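Local coordinates for bacterioferritin (Rhodobacter capsulatus, PDB 1JGC), which stores iron in a 24-subunit, heme-containing shell, probably oxidising Fe(2+) with dioxygen at a ferroxidase centre and laying down a ferric mineral in the central cavity, at residues I49-M52 and G53-D56; H130-F133 and L134-I138; V111-I114 and V115-N118; Q147-A150 and L151-A155. All coordinates share one frame; numbering follows the deposited sequence.

Interaction 1 (I49-M52 and G53-D56); sequences IEEM and GHAD. With HEM (protoporphyrin IX containing Fe), chain D.
E51 and H54, one helical turn apart on helix 38-64, meet through their polar ends on one flank, while M52 and I49 turn to the heme on another. The E51 chain starts with CG beside the backbone N and then bends at chi2 (-52°), which folds the carboxylate back until OE1 lies 3.3 Å from H54 ND1. That bond is weak but fairly straight, 161° at the hydrogen. OE1 sits at the imidazole edge, near the ring plane, whereas the carboxylate plane is turned 77° from the ring. E18 is a second weak partner of the same ND1 and D126 a weak one of NE2; together they probably restrict the ring's rotation. Over one face of the imidazole lies the carbonyl O of E50, 3.7 Å above the plane and offset toward the rim. The same oxygen accepts H54 N at 3.1 Å, in the carbonyl plane. The E50 side chain leads elsewhere, to a hydrogen bond with H130. The M52 chain runs extended to SD, which reaches the heme iron at 2.6 Å, and bends at chi3; the M52 SD of the second subunit binds the same iron. I49 CG2 packs on the propionate arm, 3.7 Å from heme CBA. D56 makes a salt bridge with R30 of that second subunit. One helix thus serves two sites of the four-helix ferritin bundle: the bis-methionine heme shared across the bacterioferritin dimer, and the ferroxidase centre, metal-free in this crystal, to which E51 and H54 belong.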
loop_
_atom_site.group_PDB
_atom_site.type_symbol
_atom_site.label_atom_id
_atom_site.label_comp_id
_atom_site.label_asym_id
_atom_site.label_seq_id
_atom_site.Cartn_x
_atom_site.Cartn_y
_atom_site.Cartn_z
ATOM N N ILE A 49 4.037 -29.324 28.928
ATOM C CA ILE A 49 2.892 -29.042 28.072
ATOM C C ILE A 49 2.739 -30.115 26.979
ATOM O O ILE A 49 1.645 -30.347 26.477
ATOM C CB ILE A 49 3.009 -27.614 27.472
ATOM C CG1 ILE A 49 2.892 -26.600 28.613
ATOM C CG2 ILE A 49 1.926 -27.364 26.440
ATOM C CD1 ILE A 49 2.973 -25.158 28.202
ATOM N N GLU A 50 3.830 -30.779 26.616
ATOM C CA GLU A 50 3.736 -31.848 25.628
ATOM C C GLU A 50 2.979 -32.997 26.283
ATOM O O GLU A 50 2.065 -33.567 25.689
ATOM C CB GLU A 50 5.119 -32.349 25.204
ATOM C CG GLU A 50 5.688 -31.660 23.972
ATOM C CD GLU A 50 7.032 -32.259 23.523
ATOM O OE1 GLU A 50 7.080 -33.501 23.250
ATOM O OE2 GLU A 50 8.031 -31.485 23.444
ATOM N N GLU A 51 3.359 -33.332 27.512
ATOM C CA GLU A 51 2.708 -34.413 28.222
ATOM C C GLU A 51 1.228 -34.126 28.439
ATOM O O GLU A 51 0.407 -35.037 28.436
ATOM C CB GLU A 51 3.397 -34.667 29.565
ATOM C CG GLU A 51 4.835 -35.159 29.444
ATOM C CD GLU A 51 4.965 -36.365 28.525
ATOM O OE1 GLU A 51 4.237 -37.364 28.732
ATOM O OE2 GLU A 51 5.797 -36.311 27.592
ATOM N N MET A 52 0.885 -32.864 28.645
ATOM C CA MET A 52 -0.509 -32.515 28.844
ATOM C C MET A 52 -1.262 -32.952 27.599
ATOM O O MET A 52 -2.366 -33.489 27.683
ATOM C CB MET A 52 -0.655 -31.010 29.057
ATOM C CG MET A 52 -0.202 -30.539 30.433
ATOM S SD MET A 52 -0.144 -28.730 30.592
ATOM C CE MET A 52 1.427 -28.529 31.431
ATOM N N GLY A 53 -0.647 -32.733 26.442
ATOM C CA GLY A 53 -1.266 -33.120 25.190
ATOM C C GLY A 53 -1.468 -34.626 25.098
ATOM O O GLY A 53 -2.514 -35.096 24.649
ATOM N N HIS A 54 -0.462 -35.386 25.515
ATOM C CA HIS A 54 -0.545 -36.842 25.496
ATOM C C HIS A 54 -1.699 -37.281 26.385
ATOM O O HIS A 54 -2.527 -38.093 25.984
ATOM C CB HIS A 54 0.760 -37.460 26.019
ATOM C CG HIS A 54 1.932 -37.260 25.111
ATOM N ND1 HIS A 54 3.236 -37.400 25.539
ATOM C CD2 HIS A 54 1.999 -36.963 23.791
ATOM C CE1 HIS A 54 4.054 -37.197 24.520
ATOM N NE2 HIS A 54 3.329 -36.931 23.448
ATOM N N ALA A 55 -1.748 -36.728 27.592
ATOM C CA ALA A 55 -2.786 -37.062 28.550
ATOM C C ALA A 55 -4.169 -36.844 27.959
ATOM O O ALA A 55 -5.038 -37.711 28.050
ATOM C CB ALA A 55 -2.616 -36.234 29.812
ATOM N N ASP A 56 -4.374 -35.684 27.348
ATOM C CA ASP A 56 -5.665 -35.378 26.751
ATOM C C ASP A 56 -6.022 -36.408 25.677
ATOM O O ASP A 56 -7.135 -36.939 25.645
ATOM C CB ASP A 56 -5.647 -33.973 26.152
ATOM C CG ASP A 56 -6.940 -33.629 25.463
ATOM O OD1 ASP A 56 -8.006 -33.837 26.076
ATOM O OD2 ASP A 56 -6.893 -33.150 24.311
HETATM C CHA HEM D . -2.066 -25.555 29.214
HETATM C CHB HEM D . -4.224 -29.864 29.761
HETATM C CHC HEM D . -2.364 -30.116 34.178
HETATM C CHD HEM D . -0.771 -25.591 33.872
HETATM C C1A HEM D . -2.630 -26.798 28.928
HETATM C C2A HEM D . -2.733 -27.458 27.641
HETATM C C3A HEM D . -3.683 -28.449 27.785
HETATM C C4A HEM D . -3.735 -28.698 29.208
HETATM C CMA HEM D . -4.315 -29.304 26.673
HETATM C CAA HEM D . -1.782 -27.377 26.447
HETATM C CBA HEM D . -1.474 -26.018 25.846
HETATM C CGA HEM D . -2.681 -25.370 25.219
HETATM O O1A HEM D . -2.541 -24.221 24.737
HETATM O O2A HEM D . -3.763 -26.004 25.205
HETATM C C1B HEM D . -3.901 -30.337 31.018
HETATM C C2B HEM D . -4.267 -31.646 31.537
HETATM C C3B HEM D . -3.806 -31.702 32.828
HETATM C C4B HEM D . -3.061 -30.459 33.044
HETATM C CMB HEM D . -4.993 -32.765 30.792
HETATM C CAB HEM D . -3.981 -32.805 33.662
HETATM C CBB HEM D . -4.270 -32.765 35.016
HETATM C C1C HEM D . -1.665 -28.958 34.434
HETATM C C2C HEM D . -0.846 -28.749 35.612
HETATM C C3C HEM D . -0.365 -27.460 35.540
HETATM C C4C HEM D . -0.956 -26.888 34.330
HETATM C CMC HEM D . -0.569 -29.789 36.710
HETATM C CAC HEM D . 0.539 -26.839 36.405
HETATM C CBC HEM D . 0.727 -27.119 37.749
HETATM C C1D HEM D . -1.038 -25.139 32.593
HETATM C C2D HEM D . -0.680 -23.819 32.094
HETATM C C3D HEM D . -1.049 -23.789 30.762
HETATM C C4D HEM D . -1.587 -25.119 30.443
HETATM C CMD HEM D . -0.031 -22.673 32.882
HETATM C CAD HEM D . -1.012 -22.506 29.926
HETATM C CBD HEM D . -0.019 -22.425 28.781
HETATM C CGD HEM D . 0.066 -21.024 28.173
HETATM O O1D HEM D . -1.001 -20.433 27.869
HETATM O O2D HEM D . 1.201 -20.521 27.989
HETATM N NA HEM D . -2.944 -27.758 29.877
HETATM N NB HEM D . -3.116 -29.635 31.933
HETATM N NC HEM D . -1.606 -27.878 33.588
HETATM N ND HEM D . -1.594 -25.924 31.580
HETATM FE FE HEM D . -2.285 -27.812 31.723
#

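Interaction 2 (H130-F133 and L134-I138); sequences HVDF and LETQI
F133 and Q137 form the main side-chain contact of this stretch of helix 114-144. Q137 CG lies over one face of the phenyl ring, 3.9 Å from its centroid and 22° off the normal, a CH-pi contact displaced toward the rim. The closest pair is Q137 CG and F133 CZ, at 3.6 Å. The bend of Q137 at chi2 (-51°) brings the amide back toward the ring, the two planes 26° apart. On a different flank of the helix, V131 CG1 packs 3.6 Å from E135 CD, with the two chains alongside each other and pointing the same way. On a third flank, T136 OG1 stands 3.2 Å from the carbonyl O of D132, but its proton is also within range of D34 O of the third subunit, so the choice of acceptor is not settled. Beneath these pairs the backbone sets the spacing, with L134 N bonded to H130 O at 2.8 Å and Q137 N to F133 O at 2.9 Å. Farther out, K43 makes a cation-pi contact with F133, M157 of the third subunit packs against F133 and Q137, and E135 OE1 bonds to the N of M1 of the fourth subunit. At the start of the stretch, H130, already held by E50, bonds weakly through ND1 to E94. The i to i+4 side-chain pairs are regular alpha-helical packing in a ferritin four-helix bundle, on a helix that gives H130 to the ferroxidase centre and its outer flanks to neighbouring subunits.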
loop_
_atom_site.group_PDB
_atom_site.type_symbol
_atom_site.label_atom_id
_atom_site.label_comp_id
_atom_site.label_asym_id
_atom_site.label_seq_id
_atom_site.Cartn_x
_atom_site.Cartn_y
_atom_site.Cartn_z
ATOM N N HIS A 130 12.543 -37.645 23.778
ATOM C CA HIS A 130 12.936 -36.967 25.013
ATOM C C HIS A 130 14.188 -37.626 25.598
ATOM O O HIS A 130 15.084 -36.943 26.091
ATOM C CB HIS A 130 11.805 -37.025 26.047
ATOM C CG HIS A 130 10.608 -36.204 25.684
ATOM N ND1 HIS A 130 9.372 -36.393 26.271
ATOM C CD2 HIS A 130 10.458 -35.179 24.807
ATOM C CE1 HIS A 130 8.512 -35.520 25.770
ATOM N NE2 HIS A 130 9.146 -34.772 24.880
ATOM N N VAL A 131 14.247 -38.954 25.545
ATOM C CA VAL A 131 15.401 -39.672 26.071
ATOM C C VAL A 131 16.649 -39.228 25.323
ATOM O O VAL A 131 17.683 -38.950 25.930
ATOM C CB VAL A 131 15.246 -41.211 25.916
ATOM C CG1 VAL A 131 16.548 -41.907 26.272
ATOM C CG2 VAL A 131 14.143 -41.714 26.817
ATOM N N ASP A 132 16.544 -39.159 24.002
ATOM C CA ASP A 132 17.670 -38.747 23.173
ATOM C C ASP A 132 18.181 -37.388 23.634
ATOM O O ASP A 132 19.383 -37.187 23.850
ATOM C CB ASP A 132 17.237 -38.675 21.708
ATOM C CG ASP A 132 18.390 -38.361 20.766
ATOM O OD1 ASP A 132 19.566 -38.436 21.197
ATOM O OD2 ASP A 132 18.119 -38.048 19.583
ATOM N N PHE A 133 17.243 -36.463 23.800
ATOM C CA PHE A 133 17.560 -35.112 24.229
ATOM C C PHE A 133 18.222 -35.076 25.614
ATOM O O PHE A 133 19.288 -34.478 25.784
ATOM C CB PHE A 133 16.284 -34.269 24.229
ATOM C CG PHE A 133 16.461 -32.920 24.835
ATOM C CD1 PHE A 133 17.072 -31.897 24.118
ATOM C CD2 PHE A 133 16.051 -32.680 26.150
ATOM C CE1 PHE A 133 17.278 -30.649 24.698
ATOM C CE2 PHE A 133 16.250 -31.431 26.747
ATOM C CZ PHE A 133 16.866 -30.409 26.020
ATOM N N LEU A 134 17.587 -35.711 26.599
ATOM C CA LEU A 134 18.116 -35.745 27.960
ATOM C C LEU A 134 19.503 -36.380 28.016
ATOM O O LEU A 134 20.373 -35.901 28.739
ATOM C CB LEU A 134 17.163 -36.507 28.881
ATOM C CG LEU A 134 15.808 -35.859 29.190
ATOM C CD1 LEU A 134 14.941 -36.820 30.006
ATOM C CD2 LEU A 134 16.029 -34.567 29.957
ATOM N N GLU A 135 19.719 -37.454 27.260
ATOM C CA GLU A 135 21.026 -38.101 27.266
ATOM C C GLU A 135 22.079 -37.155 26.706
ATOM O O GLU A 135 23.197 -37.090 27.212
ATOM C CB GLU A 135 21.000 -39.401 26.453
ATOM C CG GLU A 135 20.112 -40.477 27.058
ATOM C CD GLU A 135 20.164 -41.779 26.284
ATOM O OE1 GLU A 135 20.234 -41.721 25.034
ATOM O OE2 GLU A 135 20.118 -42.861 26.920
ATOM N N THR A 136 21.718 -36.414 25.668
ATOM C CA THR A 136 22.644 -35.466 25.083
ATOM C C THR A 136 22.927 -34.346 26.087
ATOM O O THR A 136 24.062 -33.889 26.212
ATOM C CB THR A 136 22.075 -34.896 23.771
ATOM O OG1 THR A 136 22.128 -35.918 22.765
ATOM C CG2 THR A 136 22.864 -33.672 23.308
ATOM N N GLN A 137 21.907 -33.922 26.823
ATOM C CA GLN A 137 22.092 -32.861 27.796
ATOM C C GLN A 137 22.926 -33.309 28.986
ATOM O O GLN A 137 23.734 -32.543 29.509
ATOM C CB GLN A 137 20.741 -32.325 28.268
ATOM C CG GLN A 137 20.077 -31.431 27.246
ATOM C CD GLN A 137 21.011 -30.345 26.756
ATOM O OE1 GLN A 137 21.563 -29.589 27.556
ATOM N NE2 GLN A 137 21.195 -30.262 25.443
ATOM N N ILE A 138 22.733 -34.550 29.417
ATOM C CA ILE A 138 23.488 -35.074 30.546
ATOM C C ILE A 138 24.945 -35.209 30.126
ATOM O O ILE A 138 25.860 -34.908 30.892
ATOM C CB ILE A 138 22.924 -36.440 30.991
ATOM C CG1 ILE A 138 21.585 -36.218 31.698
ATOM C CG2 ILE A 138 23.919 -37.159 31.895
ATOM C CD1 ILE A 138 20.772 -37.469 31.874
#

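Interaction 3 (V111-I114 and V115-N118); sequences VGDI and VSKN
S116 OG donates to D113 OD2 at 2.7 Å, the shortest polar bond here, while D113 OD1 accepts the backbone S116 N at 3.0 Å. Neither donor lies in the carboxylate plane: S116 N stands 57° out of it and S116 OG 47°. The D113 side chain gets there by setting CG opposite its own backbone N (chi1 -176°), which carries the carboxylate over the first turn of helix 114-144. The S116 N bond to OD1 caps the helix, with D113 at the N-cap position, and D113 O adds a backbone bond to K117 N at 3.0 Å. Just before it, G112 has positive phi and closes helix 83-111 in a Schellman motif, so one helix ends and the next starts within two residues. On the following flank I114 and N118 run alongside each other. R61 joins both partners of the cap, by a salt bridge to D113 OD1 and a hydrogen bond to S116 OG; K117 pairs with E121 of the fifth subunit. With alanine at D113, S116 N and OG would probably both lose their acceptor, and R61 its carboxylate mate here. The negative carboxylate at this helix N-terminus, facing an arginine, probably offsets both the helix dipole and that positive charge.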
loop_
_atom_site.group_PDB
_atom_site.type_symbol
_atom_site.label_atom_id
_atom_site.label_comp_id
_atom_site.label_asym_id
_atom_site.label_seq_id
_atom_site.Cartn_x
_atom_site.Cartn_y
_atom_site.Cartn_z
ATOM N N VAL A 111 -4.285 -58.212 20.995
ATOM C CA VAL A 111 -5.743 -58.166 21.005
ATOM C C VAL A 111 -6.327 -57.588 19.714
ATOM O O VAL A 111 -7.534 -57.642 19.493
ATOM C CB VAL A 111 -6.236 -57.374 22.243
ATOM C CG1 VAL A 111 -7.634 -56.829 22.027
ATOM C CG2 VAL A 111 -6.237 -58.295 23.459
ATOM N N GLY A 112 -5.472 -57.036 18.857
ATOM C CA GLY A 112 -5.958 -56.491 17.601
ATOM C C GLY A 112 -6.518 -55.080 17.609
ATOM O O GLY A 112 -7.162 -54.681 16.646
ATOM N N ASP A 113 -6.289 -54.326 18.682
ATOM C CA ASP A 113 -6.759 -52.946 18.758
ATOM C C ASP A 113 -5.706 -52.083 18.049
ATOM O O ASP A 113 -4.796 -51.536 18.673
ATOM C CB ASP A 113 -6.905 -52.508 20.215
ATOM C CG ASP A 113 -7.482 -51.115 20.342
ATOM O OD1 ASP A 113 -7.449 -50.368 19.338
ATOM O OD2 ASP A 113 -7.961 -50.761 21.440
ATOM N N ILE A 114 -5.845 -51.984 16.732
ATOM C CA ILE A 114 -4.918 -51.246 15.883
ATOM C C ILE A 114 -4.689 -49.789 16.275
ATOM O O ILE A 114 -3.551 -49.361 16.457
ATOM C CB ILE A 114 -5.391 -51.296 14.419
ATOM C CG1 ILE A 114 -5.596 -52.759 14.000
ATOM C CG2 ILE A 114 -4.398 -50.577 13.518
ATOM C CD1 ILE A 114 -4.358 -53.636 14.136
ATOM N N VAL A 115 -5.767 -49.027 16.404
ATOM C CA VAL A 115 -5.650 -47.623 16.759
ATOM C C VAL A 115 -4.961 -47.420 18.105
ATOM O O VAL A 115 -4.030 -46.617 18.215
ATOM C CB VAL A 115 -7.026 -46.937 16.773
ATOM C CG1 VAL A 115 -6.860 -45.465 17.114
ATOM C CG2 VAL A 115 -7.694 -47.102 15.414
ATOM N N SER A 116 -5.398 -48.131 19.137
ATOM C CA SER A 116 -4.750 -47.984 20.438
ATOM C C SER A 116 -3.269 -48.378 20.354
ATOM O O SER A 116 -2.422 -47.800 21.032
ATOM C CB SER A 116 -5.460 -48.833 21.494
ATOM O OG SER A 116 -6.765 -48.340 21.731
ATOM N N LYS A 117 -2.962 -49.357 19.513
ATOM C CA LYS A 117 -1.588 -49.803 19.345
ATOM C C LYS A 117 -0.731 -48.658 18.805
ATOM O O LYS A 117 0.348 -48.370 19.332
ATOM C CB LYS A 117 -1.526 -50.986 18.376
ATOM C CG LYS A 117 -0.136 -51.542 18.185
ATOM C CD LYS A 117 -0.020 -52.355 16.902
ATOM C CE LYS A 117 -0.204 -51.471 15.685
ATOM N NZ LYS A 117 0.162 -52.170 14.423
ATOM N N ASN A 118 -1.213 -48.005 17.751
ATOM C CA ASN A 118 -0.468 -46.903 17.164
ATOM C C ASN A 118 -0.301 -45.728 18.113
ATOM O O ASN A 118 0.671 -44.992 18.013
ATOM C CB ASN A 118 -1.119 -46.440 15.863
ATOM C CG ASN A 118 -1.012 -47.478 14.772
ATOM O OD1 ASN A 118 -0.072 -48.274 14.756
ATOM N ND2 ASN A 118 -1.966 -47.476 13.846
#

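Interaction 4 (Q147-A150 and L151-A155); sequences QGFA and LLNAA
F149 lays its phenyl ring over the side-chain amide of N153, whose ND2 stands 3.3 Å above one face, offset toward the rim. The nearest ring atoms are CE2 and CZ, each 3.4 Å from N153 ND2, and the ring and amide planes are 41° apart. The same ND2 also donates to the carbonyl O of F149 at 3.3 Å, with 155° at the hydrogen, so this nitrogen meets both the ring and the backbone of one residue. With CG of N153 beside its backbone N (chi1 -74°), the amide turns back over the last turn instead of continuing with the chain. This is the C-terminal end of the short helix 146-152, the fifth helix appended to the ferritin bundle: N153 is the first residue to leave helical angles, and its N makes weak bonds to the F149 and A150 carbonyls. A leucine in place of F149 would probably deprive the N153 amide of its flat aromatic cover and Y141 of the ring it meets. N153 OD1 bonds to M157 N of the third subunit, whose L151 packs on L151 and L152. L144 of the sixth subunit lies against Q147 and A150.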
loop_
_atom_site.group_PDB
_atom_site.type_symbol
_atom_site.label_atom_id
_atom_site.label_comp_id
_atom_site.label_asym_id
_atom_site.label_seq_id
_atom_site.Cartn_x
_atom_site.Cartn_y
_atom_site.Cartn_z
ATOM N N GLN A 147 29.397 -25.682 36.664
ATOM C CA GLN A 147 29.384 -24.240 36.428
ATOM C C GLN A 147 29.179 -23.874 34.960
ATOM O O GLN A 147 28.397 -22.983 34.633
ATOM C CB GLN A 147 30.680 -23.609 36.942
ATOM C CG GLN A 147 30.938 -23.889 38.411
ATOM C CD GLN A 147 32.120 -23.115 38.964
ATOM O OE1 GLN A 147 33.230 -23.198 38.441
ATOM N NE2 GLN A 147 31.890 -22.362 40.036
ATOM N N GLY A 148 29.882 -24.568 34.078
ATOM C CA GLY A 148 29.757 -24.289 32.660
ATOM C C GLY A 148 28.363 -24.543 32.125
ATOM O O GLY A 148 27.843 -23.760 31.330
ATOM N N PHE A 149 27.752 -25.639 32.555
ATOM C CA PHE A 149 26.412 -25.968 32.099
ATOM C C PHE A 149 25.416 -24.945 32.625
ATOM O O PHE A 149 24.508 -24.533 31.908
ATOM C CB PHE A 149 25.996 -27.360 32.587
ATOM C CG PHE A 149 24.682 -27.824 32.032
ATOM C CD1 PHE A 149 24.626 -28.481 30.811
ATOM C CD2 PHE A 149 23.502 -27.584 32.719
ATOM C CE1 PHE A 149 23.406 -28.891 30.286
ATOM C CE2 PHE A 149 22.284 -27.988 32.203
ATOM C CZ PHE A 149 22.234 -28.643 30.988
ATOM N N ALA A 150 25.580 -24.553 33.884
ATOM C CA ALA A 150 24.683 -23.580 34.489
ATOM C C ALA A 150 24.806 -22.260 33.734
ATOM O O ALA A 150 23.813 -21.590 33.478
ATOM C CB ALA A 150 25.030 -23.389 35.957
ATOM N N LEU A 151 26.030 -21.900 33.369
ATOM C CA LEU A 151 26.264 -20.668 32.641
ATOM C C LEU A 151 25.513 -20.676 31.307
ATOM O O LEU A 151 24.799 -19.732 30.984
ATOM C CB LEU A 151 27.765 -20.486 32.411
ATOM C CG LEU A 151 28.227 -19.250 31.635
ATOM C CD1 LEU A 151 27.586 -17.997 32.215
ATOM C CD2 LEU A 151 29.744 -19.159 31.703
ATOM N N LEU A 152 25.674 -21.760 30.554
ATOM C CA LEU A 152 25.026 -21.936 29.256
ATOM C C LEU A 152 23.499 -21.860 29.316
ATOM O O LEU A 152 22.850 -21.459 28.348
ATOM C CB LEU A 152 25.417 -23.293 28.657
ATOM C CG LEU A 152 24.746 -23.751 27.354
ATOM C CD1 LEU A 152 25.143 -22.823 26.224
ATOM C CD2 LEU A 152 25.163 -25.171 27.029
ATOM N N ASN A 153 22.926 -22.234 30.450
ATOM C CA ASN A 153 21.485 -22.237 30.570
ATOM C C ASN A 153 20.908 -21.188 31.489
ATOM O O ASN A 153 19.731 -21.249 31.843
ATOM C CB ASN A 153 21.030 -23.628 30.986
ATOM C CG ASN A 153 21.125 -24.620 29.847
ATOM O OD1 ASN A 153 20.297 -24.604 28.937
ATOM N ND2 ASN A 153 22.150 -25.467 29.870
ATOM N N ALA A 154 21.734 -20.211 31.849
ATOM C CA ALA A 154 21.311 -19.136 32.739
ATOM C C ALA A 154 20.911 -17.874 31.978
ATOM O O ALA A 154 21.301 -17.663 30.830
ATOM C CB ALA A 154 22.425 -18.810 33.722
ATOM N N ALA A 155 20.126 -17.031 32.627
ATOM C CA ALA A 155 19.701 -15.787 32.010
ATOM C C ALA A 155 20.426 -14.614 32.664
ATOM O O ALA A 155 20.627 -14.595 33.878
ATOM C CB ALA A 155 18.193 -15.617 32.162
#

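How the interactions relate
From the N terminus, interaction 1 comes first, on helix 38-64, followed by interaction 3 at the start of helix 114-144, interaction 2 farther along that helix, and interaction 4 at the C-terminal end of helix 146-152 and just beyond. All four are local and in series; none nests in or crosses another, and interaction 3 alone sits at the short turn linking helices 83-111 and 114-144. Interactions 1 and 2 touch where E50 OE1 meets H130 NE2 at 2.9 Å, joining two helices beside the ferroxidase centre. Interaction 2 also touches interaction 4, through Q137 and F149, and both face the third subunit. Interactions 3 and 4 lie on opposite sides of the chain's centre, their own centres about 44 Å apart.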